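Local structure of Rep protein (Adeno-associated virus - 5, 1M55) at residues 80-85 with 155-160; 163-168 with 174-179; 133-136 with 141-144. The protein probably binds the viral replication origin and nicks one DNA strand there through this metal-dependent endonuclease domain of the rolling-circle replication type. One frame throughout, in Å; residues are numbered along the deposited sequence.

Contact 1 (80-85 with 155-160). With ZN (zinc ion), chain C.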
ATOM      1  N   GLN A  80      -1.858  -1.491  -3.193  1.00  6.34           N
ATOM      2  CA  GLN A  80      -1.728  -2.928  -3.374  1.00  6.75           C
ATOM      3  C   GLN A  80      -0.692  -3.513  -2.414  1.00  7.20           C
ATOM      4  O   GLN A  80       0.441  -3.032  -2.337  1.00  7.31           O
ATOM      5  CB  GLN A  80      -1.375  -3.265  -4.826  1.00  7.39           C
ATOM      6  CG  GLN A  80      -1.289  -4.755  -5.100  1.00  6.40           C
ATOM      7  CD  GLN A  80      -1.457  -5.076  -6.565  1.00  7.80           C
ATOM      8  OE1 GLN A  80      -2.553  -4.979  -7.103  1.00  8.23           O
ATOM      9  NE2 GLN A  80      -0.371  -5.460  -7.219  1.00  7.61           N
ATOM     10  N   PHE A  81      -1.119  -4.514  -1.648  1.00  7.08           N
ATOM     11  CA  PHE A  81      -0.268  -5.204  -0.682  1.00  7.02           C
ATOM     12  C   PHE A  81       0.333  -6.432  -1.370  1.00  7.53           C
ATOM     13  O   PHE A  81      -0.395  -7.263  -1.931  1.00  7.54           O
ATOM     14  CB  PHE A  81      -1.101  -5.621   0.538  1.00  7.04           C
ATOM     15  CG  PHE A  81      -0.299  -6.252   1.643  1.00  7.38           C
ATOM     16  CD1 PHE A  81      -0.778  -7.375   2.309  1.00  8.51           C
ATOM     17  CD2 PHE A  81       0.942  -5.735   2.009  1.00  7.58           C
ATOM     18  CE1 PHE A  81      -0.030  -7.979   3.323  1.00  8.29           C
ATOM     19  CE2 PHE A  81       1.694  -6.333   3.023  1.00  8.07           C
ATOM     20  CZ  PHE A  81       1.205  -7.456   3.677  1.00  7.96           C
ATOM     21  N   GLU A  82       1.656  -6.549  -1.311  1.00  7.13           N
ATOM     22  CA  GLU A  82       2.361  -7.653  -1.953  1.00  7.61           C
ATOM     23  C   GLU A  82       3.380  -8.337  -1.052  1.00  8.25           C
ATOM     24  O   GLU A  82       3.892  -7.746  -0.097  1.00  8.27           O
ATOM     25  CB  GLU A  82       3.100  -7.153  -3.201  1.00  7.79           C
ATOM     26  CG  GLU A  82       2.207  -6.605  -4.301  1.00  9.07           C
ATOM     27  CD  GLU A  82       2.991  -5.991  -5.446  1.00 10.90           C
ATOM     28  OE1 GLU A  82       4.236  -6.086  -5.457  1.00 10.28           O
ATOM     29  OE2 GLU A  82       2.359  -5.407  -6.344  1.00 10.71           O
ATOM     30  N   LYS A  83       3.668  -9.589  -1.384  1.00  9.29           N
ATOM     31  CA  LYS A  83       4.661 -10.386  -0.679  1.00  9.40           C
ATOM     32  C   LYS A  83       5.844 -10.413  -1.649  1.00 10.33           C
ATOM     33  O   LYS A  83       5.833 -11.157  -2.635  1.00 10.59           O
ATOM     34  CB  LYS A  83       4.128 -11.799  -0.439  1.00  9.61           C
ATOM     35  CG  LYS A  83       5.075 -12.719   0.306  1.00 12.13           C
ATOM     36  CD  LYS A  83       4.424 -14.081   0.539  1.00 15.89           C
ATOM     37  CE  LYS A  83       5.223 -14.928   1.526  1.00 21.90           C
ATOM     38  NZ  LYS A  83       6.602 -15.219   1.042  1.00 23.28           N
ATOM     39  N   GLY A  84       6.800  -9.517  -1.434  1.00 10.61           N
ATOM     40  CA  GLY A  84       7.963  -9.451  -2.297  1.00 11.92           C
ATOM     41  C   GLY A  84       8.993 -10.509  -1.964  1.00 13.95           C
ATOM     42  O   GLY A  84       8.787 -11.334  -1.068  1.00 14.12           O
ATOM     43  N   SER A  85      10.117 -10.484  -2.672  1.00 15.08           N
ATOM     44  CA  SER A  85      11.178 -11.453  -2.432  1.00 16.56           C
ATOM     45  C   SER A  85      11.821 -11.243  -1.059  1.00 16.79           C
ATOM     46  O   SER A  85      12.209 -12.207  -0.396  1.00 17.86           O
ATOM     47  CB  SER A  85      12.234 -11.358  -3.533  1.00 18.32           C
ATOM     48  OG  SER A  85      12.543 -10.001  -3.801  1.00 22.64           O
ATOM     49  N   LEU A 155      -2.089  -4.432 -11.550  1.00  8.87           N
ATOM     50  CA  LEU A 155      -3.119  -5.443 -11.793  1.00  9.93           C
ATOM     51  C   LEU A 155      -2.626  -6.830 -12.239  1.00 10.51           C
ATOM     52  O   LEU A 155      -3.249  -7.834 -11.900  1.00 11.20           O
ATOM     53  CB  LEU A 155      -4.193  -4.928 -12.761  1.00 10.08           C
ATOM     54  CG  LEU A 155      -5.028  -3.719 -12.317  1.00 10.48           C
ATOM     55  CD1 LEU A 155      -6.234  -3.579 -13.237  1.00 11.32           C
ATOM     56  CD2 LEU A 155      -5.489  -3.882 -10.868  1.00  9.72           C
ATOM     57  N   PRO A 156      -1.518  -6.908 -13.010  1.00 10.56           N
ATOM     58  CA  PRO A 156      -0.999  -8.207 -13.462  1.00 10.54           C
ATOM     59  C   PRO A 156      -0.507  -9.159 -12.364  1.00 10.72           C
ATOM     60  O   PRO A 156      -0.366 -10.360 -12.610  1.00 11.39           O
ATOM     61  CB  PRO A 156       0.167  -7.812 -14.370  1.00 10.85           C
ATOM     62  CG  PRO A 156      -0.241  -6.493 -14.907  1.00 11.09           C
ATOM     63  CD  PRO A 156      -0.794  -5.811 -13.684  1.00 10.61           C
ATOM     64  N   LYS A 157      -0.187  -8.636 -11.181  1.00  9.88           N
ATOM     65  CA  LYS A 157       0.307  -9.489 -10.102  1.00  9.52           C
ATOM     66  C   LYS A 157      -0.706 -10.566  -9.718  1.00  9.74           C
ATOM     67  O   LYS A 157      -1.907 -10.301  -9.652  1.00 10.12           O
ATOM     68  CB  LYS A 157       0.678  -8.662  -8.864  1.00  9.11           C
ATOM     69  CG  LYS A 157       2.094  -8.090  -8.875  1.00 12.09           C
ATOM     70  CD  LYS A 157       2.218  -6.868  -9.755  1.00 14.63           C
ATOM     71  CE  LYS A 157       3.665  -6.396  -9.848  1.00 12.26           C
ATOM     72  NZ  LYS A 157       4.241  -6.047  -8.526  1.00 11.65           N
ATOM     73  N   VAL A 158      -0.218 -11.783  -9.487  1.00  9.78           N
ATOM     74  CA  VAL A 158      -1.078 -12.897  -9.095  1.00  9.76           C
ATOM     75  C   VAL A 158      -0.606 -13.408  -7.733  1.00 10.41           C
ATOM     76  O   VAL A 158       0.442 -12.980  -7.236  1.00 10.58           O
ATOM     77  CB  VAL A 158      -1.047 -14.058 -10.141  1.00  9.91           C
ATOM     78  CG1 VAL A 158      -1.622 -13.593 -11.465  1.00 10.02           C
ATOM     79  CG2 VAL A 158       0.373 -14.567 -10.336  1.00 10.04           C
ATOM     80  N   GLN A 159      -1.384 -14.289  -7.112  1.00 11.23           N
ATOM     81  CA  GLN A 159      -1.007 -14.838  -5.811  1.00 11.86           C
ATOM     82  C   GLN A 159       0.150 -15.819  -5.995  1.00 12.59           C
ATOM     83  O   GLN A 159       0.239 -16.483  -7.030  1.00 13.65           O
ATOM     84  CB  GLN A 159      -2.201 -15.539  -5.163  1.00 13.15           C
ATOM     85  CG  GLN A 159      -3.365 -14.609  -4.870  1.00 11.93           C
ATOM     86  CD  GLN A 159      -4.478 -15.303  -4.122  1.00 12.70           C
ATOM     87  OE1 GLN A 159      -5.354 -15.922  -4.724  1.00 14.00           O
ATOM     88  NE2 GLN A 159      -4.450 -15.211  -2.803  1.00 10.68           N
ATOM     89  N   PRO A 160       1.030 -15.954  -4.988  1.00 12.32           N
ATOM     90  CA  PRO A 160       1.034 -15.274  -3.688  1.00 11.88           C
ATOM     91  C   PRO A 160       1.657 -13.873  -3.634  1.00 11.56           C
ATOM     92  O   PRO A 160       1.642 -13.242  -2.574  1.00 10.89           O
ATOM     93  CB  PRO A 160       1.801 -16.252  -2.806  1.00 12.01           C
ATOM     94  CG  PRO A 160       2.841 -16.762  -3.746  1.00 12.48           C
ATOM     95  CD  PRO A 160       2.057 -17.016  -5.018  1.00 12.46           C
TER
HETATM   96 ZN    ZN C 202       5.783  -4.731  -5.191  1.00  9.85          ZN
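Lys157 reaches across from its loop to bring its ammonium group up to the oxygens of the Glu82 carboxylate, the two side chains meeting at about a right angle. The resulting salt bridge has NZ 3.0 Å from Glu82 OE2, approached on the syn side but 31° out of the carboxylate plane, and is joined by a weak hydrogen bond from the same nitrogen to OE1. Turns at chi2 (78°) and chi4 (-59°) fold the lysine so that its methylene chain first passes the Gln80 amide, with CB 3.7 Å from Gln80 NE2, before NZ arrives at the acid. Gln80 grips the carboxylate from another direction: its NE2 donates to the anti lone pair of Glu82 OE2 at 2.9 Å, with the acceptor close to the amide plane. OE2 is thus held by two donors, while OE1 binds the zinc ion at 2.1 Å. A glutamate suits this place because one oxygen can serve the metal and the other its second shell. Glutamine adds an uncharged donor that helps fix the carboxylate's rotation. Farther along, Lys83 CB rests 3.6 Å from the O atom of Pro160, whose peptide bond to Gln159 is cis.

His89 and His91, a His-hydrophobic-His pair on neighbouring strand 88-95, complete the protein ligands of this zinc, in the manner of HUH endonucleases. Lys157 also makes a salt bridge to Glu161 and a cation-pi contact with Tyr153, and Gln80 is steadied by Leu154 and Arg182. Strand 77-83 runs between strands 88-95 and 162-167, and the loop 155-160, which links helix 149-154 to strand 162-167, packs through Leu155 on helix 179-191.

Contact 2 (163-168 with 174-179); sequences QWAWTN and LAALNL
Strand 162-167 of the central sheet lays Trp164 and Ala165 against Ala176 and Leu177, in the loop that leads into helix 179-191. The strand carries a classic beta bulge here, Gln163 and Trp164 both standing opposite Phe81. The clearest piece is a CH-pi contact: Leu177 CD2 sits over the five-membered ring of Trp164, 3.6 Å from its centroid and only 2° off the ring normal. The other methyl, CD1, lies at the rim of the indole by NE1, CE2 and CZ2, 3.8 Å from Trp164 CZ2. With chi1 at -57° and chi2 at 178°, these torsions carry the leucine methyls to the strand, and CD2 also touches the backbone there, 3.6 Å from Ala165 N. Next to it two alanines allow the chains to come close: Ala165 CB lies 3.4 Å from Ala176 O, and 4.2 Å from Ala176 CB. Ala176 CB also lies 4.4 Å from Thr167 CG2. No hydrogen bond crosses between the two segments, which are joined by van der Waals packing of methyls on the ring and the backbone.

Beyond the contact, Ala176 O accepts a hydrogen bond from Arg182 of helix 179-191, and Asn178, at the N-cap of that helix, caps the backbone N of Glu181. Trp164 further packs on Leu37 and on Leu53 of helix 50-71. The contact therefore ties strand 162-167, which pairs with strand 77-83, to the start of the C-terminal helix 179-191.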
ATOM      1  N   GLN A 163      -1.286  -9.945  -2.439  1.00  8.76           N
ATOM      2  CA  GLN A 163      -1.852 -10.323  -1.150  1.00  9.15           C
ATOM      3  C   GLN A 163      -3.230  -9.695  -0.941  1.00  9.23           C
ATOM      4  O   GLN A 163      -4.150 -10.360  -0.463  1.00  9.67           O
ATOM      5  CB  GLN A 163      -0.907  -9.920  -0.020  1.00  7.63           C
ATOM      6  CG  GLN A 163       0.367 -10.754   0.061  1.00  7.46           C
ATOM      7  CD  GLN A 163       0.136 -12.107   0.705  1.00 10.47           C
ATOM      8  OE1 GLN A 163      -0.486 -12.201   1.766  1.00  9.65           O
ATOM      9  NE2 GLN A 163       0.644 -13.158   0.080  1.00 10.37           N
ATOM     10  N   TRP A 164      -3.380  -8.432  -1.334  1.00  8.45           N
ATOM     11  CA  TRP A 164      -4.646  -7.716  -1.176  1.00  7.83           C
ATOM     12  C   TRP A 164      -4.523  -6.366  -1.874  1.00  7.35           C
ATOM     13  O   TRP A 164      -3.427  -5.954  -2.244  1.00  7.57           O
ATOM     14  CB  TRP A 164      -4.921  -7.485   0.316  1.00  8.00           C
ATOM     15  CG  TRP A 164      -6.372  -7.380   0.697  1.00  8.34           C
ATOM     16  CD1 TRP A 164      -7.113  -6.241   0.800  1.00  8.71           C
ATOM     17  CD2 TRP A 164      -7.229  -8.456   1.094  1.00  9.16           C
ATOM     18  NE1 TRP A 164      -8.379  -6.539   1.249  1.00  9.25           N
ATOM     19  CE2 TRP A 164      -8.477  -7.892   1.437  1.00  9.32           C
ATOM     20  CE3 TRP A 164      -7.063  -9.842   1.202  1.00  9.70           C
ATOM     21  CZ2 TRP A 164      -9.555  -8.666   1.881  1.00  9.74           C
ATOM     22  CZ3 TRP A 164      -8.136 -10.614   1.642  1.00 10.09           C
ATOM     23  CH2 TRP A 164      -9.366 -10.021   1.977  1.00 10.04           C
ATOM     24  N   ALA A 165      -5.646  -5.677  -2.052  1.00  7.40           N
ATOM     25  CA  ALA A 165      -5.630  -4.358  -2.671  1.00  7.37           C
ATOM     26  C   ALA A 165      -6.886  -3.600  -2.267  1.00  7.39           C
ATOM     27  O   ALA A 165      -7.907  -4.210  -1.944  1.00  7.41           O
ATOM     28  CB  ALA A 165      -5.525  -4.463  -4.196  1.00  7.54           C
ATOM     29  N   TRP A 166      -6.786  -2.275  -2.266  1.00  7.95           N
ATOM     30  CA  TRP A 166      -7.891  -1.394  -1.894  1.00  7.93           C
ATOM     31  C   TRP A 166      -7.869  -0.191  -2.828  1.00  8.37           C
ATOM     32  O   TRP A 166      -6.804   0.238  -3.276  1.00  8.32           O
ATOM     33  CB  TRP A 166      -7.706  -0.851  -0.470  1.00  7.85           C
ATOM     34  CG  TRP A 166      -7.503  -1.855   0.627  1.00  7.81           C
ATOM     35  CD1 TRP A 166      -8.445  -2.296   1.517  1.00  7.80           C
ATOM     36  CD2 TRP A 166      -6.258  -2.435   1.043  1.00  7.52           C
ATOM     37  NE1 TRP A 166      -7.858  -3.097   2.470  1.00  8.05           N
ATOM     38  CE2 TRP A 166      -6.518  -3.200   2.204  1.00  8.04           C
ATOM     39  CE3 TRP A 166      -4.945  -2.374   0.552  1.00  7.56           C
ATOM     40  CZ2 TRP A 166      -5.513  -3.898   2.884  1.00  7.66           C
ATOM     41  CZ3 TRP A 166      -3.945  -3.066   1.229  1.00  7.71           C
ATOM     42  CH2 TRP A 166      -4.236  -3.818   2.384  1.00  7.74           C
ATOM     43  N   THR A 167      -9.035   0.394  -3.075  1.00  9.13           N
ATOM     44  CA  THR A 167      -9.111   1.571  -3.929  1.00  8.93           C
ATOM     45  C   THR A 167     -10.467   2.244  -3.813  1.00  9.94           C
ATOM     46  O   THR A 167     -11.459   1.604  -3.439  1.00 10.08           O
ATOM     47  CB  THR A 167      -8.887   1.217  -5.420  1.00  8.85           C
ATOM     48  OG1 THR A 167      -8.835   2.417  -6.199  1.00  8.54           O
ATOM     49  CG2 THR A 167     -10.011   0.335  -5.944  1.00  8.67           C
ATOM     50  N   ASN A 168     -10.484   3.550  -4.058  1.00  9.95           N
ATOM     51  CA  ASN A 168     -11.732   4.299  -4.063  1.00 10.19           C
ATOM     52  C   ASN A 168     -11.969   4.810  -5.488  1.00 11.10           C
ATOM     53  O   ASN A 168     -12.767   5.720  -5.712  1.00 11.36           O
ATOM     54  CB  ASN A 168     -11.760   5.426  -3.014  1.00  8.29           C
ATOM     55  CG  ASN A 168     -10.661   6.447  -3.200  1.00 11.20           C
ATOM     56  OD1 ASN A 168      -9.799   6.311  -4.068  1.00 10.13           O
ATOM     57  ND2 ASN A 168     -10.671   7.475  -2.361  1.00  9.46           N
ATOM     58  N   LEU A 174     -13.743  -3.298  -8.539  1.00 14.51           N
ATOM     59  CA  LEU A 174     -13.943  -4.731  -8.711  1.00 15.05           C
ATOM     60  C   LEU A 174     -12.614  -5.467  -8.901  1.00 14.03           C
ATOM     61  O   LEU A 174     -12.411  -6.545  -8.345  1.00 15.41           O
ATOM     62  CB  LEU A 174     -14.882  -4.995  -9.890  1.00 16.24           C
ATOM     63  CG  LEU A 174     -15.138  -6.454 -10.272  1.00 19.30           C
ATOM     64  CD1 LEU A 174     -15.680  -7.254  -9.084  1.00 20.19           C
ATOM     65  CD2 LEU A 174     -16.114  -6.483 -11.439  1.00 20.82           C
ATOM     66  N   ALA A 175     -11.703  -4.857  -9.651  1.00 11.75           N
ATOM     67  CA  ALA A 175     -10.397  -5.451  -9.922  1.00 11.62           C
ATOM     68  C   ALA A 175      -9.547  -5.684  -8.678  1.00 11.50           C
ATOM     69  O   ALA A 175      -8.795  -6.655  -8.612  1.00 11.57           O
ATOM     70  CB  ALA A 175      -9.624  -4.580 -10.916  1.00 11.56           C
ATOM     71  N   ALA A 176      -9.685  -4.807  -7.688  1.00 11.22           N
ATOM     72  CA  ALA A 176      -8.894  -4.892  -6.463  1.00 11.12           C
ATOM     73  C   ALA A 176      -8.694  -6.300  -5.912  1.00 10.74           C
ATOM     74  O   ALA A 176      -7.560  -6.714  -5.652  1.00  9.86           O
ATOM     75  CB  ALA A 176      -9.477  -3.970  -5.389  1.00 11.29           C
ATOM     76  N   LEU A 177      -9.784  -7.045  -5.749  1.00 10.73           N
ATOM     77  CA  LEU A 177      -9.696  -8.394  -5.200  1.00 11.14           C
ATOM     78  C   LEU A 177     -10.221  -9.473  -6.141  1.00 12.04           C
ATOM     79  O   LEU A 177     -10.573 -10.575  -5.698  1.00 12.45           O
ATOM     80  CB  LEU A 177     -10.443  -8.463  -3.866  1.00 11.43           C
ATOM     81  CG  LEU A 177      -9.998  -7.488  -2.772  1.00 11.40           C
ATOM     82  CD1 LEU A 177     -10.868  -7.671  -1.545  1.00 12.05           C
ATOM     83  CD2 LEU A 177      -8.539  -7.717  -2.424  1.00 11.30           C
ATOM     84  N   ASN A 178     -10.255  -9.174  -7.436  1.00 12.61           N
ATOM     85  CA  ASN A 178     -10.751 -10.139  -8.405  1.00 12.77           C
ATOM     86  C   ASN A 178      -9.782 -10.329  -9.566  1.00 12.74           C
ATOM     87  O   ASN A 178      -9.552  -9.418 -10.365  1.00 12.34           O
ATOM     88  CB  ASN A 178     -12.135  -9.738  -8.916  1.00 13.93           C
ATOM     89  CG  ASN A 178     -12.810 -10.853  -9.690  1.00 17.50           C
ATOM     90  OD1 ASN A 178     -12.491 -11.098 -10.854  1.00 16.46           O
ATOM     91  ND2 ASN A 178     -13.727 -11.555  -9.037  1.00 17.44           N
ATOM     92  N   LEU A 179      -9.208 -11.527  -9.625  1.00 14.23           N
ATOM     93  CA  LEU A 179      -8.247 -11.926 -10.651  1.00 14.63           C
ATOM     94  C   LEU A 179      -8.839 -11.942 -12.060  1.00 14.97           C
ATOM     95  O   LEU A 179      -8.178 -11.561 -13.024  1.00 14.69           O
ATOM     96  CB  LEU A 179      -7.678 -13.302 -10.308  1.00 14.80           C
ATOM     97  CG  LEU A 179      -6.856 -13.363  -9.015  1.00 15.42           C
ATOM     98  CD1 LEU A 179      -6.750 -14.792  -8.524  1.00 16.78           C
ATOM     99  CD2 LEU A 179      -5.477 -12.753  -9.243  1.00 14.35           C
TER

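Contact 3 (133-136 with 141-144)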
ATOM      1  N   ILE A 133       9.470   7.209  -1.078  1.00  9.90           N
ATOM      2  CA  ILE A 133       8.776   7.848  -2.193  1.00 10.05           C
ATOM      3  C   ILE A 133       9.497   7.406  -3.473  1.00 10.31           C
ATOM      4  O   ILE A 133      10.729   7.482  -3.557  1.00 11.44           O
ATOM      5  CB  ILE A 133       8.869   9.388  -2.119  1.00 10.31           C
ATOM      6  CG1 ILE A 133       8.259   9.903  -0.815  1.00 10.73           C
ATOM      7  CG2 ILE A 133       8.164  10.014  -3.320  1.00 10.96           C
ATOM      8  CD1 ILE A 133       8.556  11.365  -0.550  1.00  9.55           C
ATOM      9  N   THR A 134       8.748   6.924  -4.454  1.00  9.96           N
ATOM     10  CA  THR A 134       9.362   6.503  -5.703  1.00 11.35           C
ATOM     11  C   THR A 134       9.849   7.738  -6.462  1.00 12.98           C
ATOM     12  O   THR A 134       9.118   8.727  -6.607  1.00 12.72           O
ATOM     13  CB  THR A 134       8.382   5.688  -6.564  1.00 11.79           C
ATOM     14  OG1 THR A 134       7.943   4.548  -5.817  1.00 11.69           O
ATOM     15  CG2 THR A 134       9.055   5.209  -7.846  1.00 11.79           C
ATOM     16  N   LYS A 135      11.108   7.687  -6.889  1.00 15.11           N
ATOM     17  CA  LYS A 135      11.744   8.777  -7.626  1.00 17.25           C
ATOM     18  C   LYS A 135      11.907   8.393  -9.098  1.00 19.11           C
ATOM     19  O   LYS A 135      11.836   7.211  -9.458  1.00 18.69           O
ATOM     20  CB  LYS A 135      13.142   9.059  -7.055  1.00 13.73           C
ATOM     21  CG  LYS A 135      13.223   9.162  -5.546  1.00 13.67           C
ATOM     22  CD  LYS A 135      12.606  10.434  -5.032  1.00 14.87           C
ATOM     23  CE  LYS A 135      12.802  10.542  -3.533  1.00 16.26           C
ATOM     24  NZ  LYS A 135      12.470  11.900  -3.038  1.00 21.75           N
ATOM     25  N   VAL A 136      12.131   9.398  -9.937  1.00 21.92           N
ATOM     26  CA  VAL A 136      12.346   9.175 -11.364  1.00 24.61           C
ATOM     27  C   VAL A 136      13.676   8.421 -11.508  1.00 25.78           C
ATOM     28  O   VAL A 136      13.827   7.553 -12.369  1.00 26.28           O
ATOM     29  CB  VAL A 136      12.419  10.515 -12.134  1.00 25.17           C
ATOM     30  CG1 VAL A 136      12.765  10.269 -13.596  1.00 25.68           C
ATOM     31  CG2 VAL A 136      11.091  11.255 -12.029  1.00 25.02           C
ATOM     32  N   ALA A 141      13.738  13.752  -8.986  1.00 26.22           N
ATOM     33  CA  ALA A 141      12.432  14.239  -8.560  1.00 24.89           C
ATOM     34  C   ALA A 141      11.476  13.103  -8.210  1.00 23.52           C
ATOM     35  O   ALA A 141      11.690  11.947  -8.594  1.00 23.25           O
ATOM     36  CB  ALA A 141      11.824  15.115  -9.650  1.00 24.88           C
ATOM     37  N   ASN A 142      10.421  13.443  -7.478  1.00 21.73           N
ATOM     38  CA  ASN A 142       9.410  12.469  -7.085  1.00 18.74           C
ATOM     39  C   ASN A 142       8.653  12.056  -8.340  1.00 17.18           C
ATOM     40  O   ASN A 142       8.154  12.902  -9.084  1.00 17.30           O
ATOM     41  CB  ASN A 142       8.452  13.081  -6.059  1.00 16.81           C
ATOM     42  CG  ASN A 142       9.146  13.441  -4.761  1.00 16.61           C
ATOM     43  OD1 ASN A 142       9.949  12.666  -4.240  1.00 15.31           O
ATOM     44  ND2 ASN A 142       8.853  14.626  -4.238  1.00 20.46           N
ATOM     45  N   LYS A 143       8.584  10.754  -8.578  1.00 16.24           N
ATOM     46  CA  LYS A 143       7.915  10.222  -9.756  1.00 15.76           C
ATOM     47  C   LYS A 143       6.407  10.444  -9.724  1.00 16.12           C
ATOM     48  O   LYS A 143       5.766  10.353  -8.673  1.00 15.46           O
ATOM     49  CB  LYS A 143       8.213   8.725  -9.895  1.00 17.05           C
ATOM     50  CG  LYS A 143       7.857   8.112 -11.246  1.00 20.48           C
ATOM     51  CD  LYS A 143       8.101   6.608 -11.233  1.00 27.44           C
ATOM     52  CE  LYS A 143       8.039   6.006 -12.625  1.00 35.62           C
ATOM     53  NZ  LYS A 143       9.197   6.437 -13.458  1.00 41.68           N
ATOM     54  N   VAL A 144       5.853  10.779 -10.878  1.00 15.98           N
ATOM     55  CA  VAL A 144       4.424  10.976 -11.008  1.00 15.76           C
ATOM     56  C   VAL A 144       3.993  10.018 -12.103  1.00 15.85           C
ATOM     57  O   VAL A 144       4.637   9.935 -13.148  1.00 16.44           O
ATOM     58  CB  VAL A 144       4.062  12.433 -11.393  1.00 15.71           C
ATOM     59  CG1 VAL A 144       2.572  12.546 -11.698  1.00 15.41           C
ATOM     60  CG2 VAL A 144       4.427  13.381 -10.255  1.00 16.06           C
TER
HETATM   61  O   HOH W   1       6.223   9.165  -6.267  1.00 11.96           O
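A bend at chi2 (-72°), after a chi1 of -47°, lays the Lys135 chain beside Asn142, whose own chi1 of -64° points its amide the same way. The ammonium group then donates to Asn142 OD1, with NZ 2.9 Å from the oxygen and tilted somewhat from the carbonyl plane. Ile133 CG2 leans on that same oxygen, 3.3 Å from Asn142 OD1. Underneath, Lys135 and Asn142 form a non-hydrogen-bonded antiparallel pair, with backbone bonds on both sides of it: Lys143 N to Thr134 O, and Val136 N to Ala141 O, the latter 2.9 Å long. A CA-H...O contact, 3.3 Å from Lys135 CA to Ala141 O, shows how closely the backbones approach. On the Thr134 side, its CG2 methyl lies alongside the methylenes of Lys143, 3.8 Å from CD. A water bridges the two carbonyl oxygens Thr134 O and Lys143 O.

The contact closes the surface loop between strands 131-133 and 145-146, with Ile133 and Asn142 packing on Leu104 of helix 101-118. Ser101 takes the amide nitrogen of Asn142 and Glu6 the hydroxyl of Thr134. Asparagine suits the place because its two ends can serve different partners, Ser101 on one and Lys135 on the other, which fixes the amide's rotation. The chemistry implies a polar, solvent-facing loop neck, closed by two backbone hydrogen bonds and one lysine-amide bond.

How the contacts relate
Contacts 1 and 2 share the sheet through neighbouring strands 77-83 and 162-167, with centres 11 Å apart. They join directly through probable backbone hydrogen bonds, Phe81 N to Trp164 O at 2.8 Å and Phe81 O to Gln163 N at 2.9 Å. Contact 1 holds the zinc ion itself; the side chain of Ala165 in contact 2 lies about 11 Å from that metal. Along the chain contact 1 closes before contact 2 opens, while contact 3 is nested within the loop that contact 1 closes. Its centre is 21 Å from that of contact 1 and 24 Å from that of contact 2, yet its Thr134 side chain is only about 10 Å from the zinc.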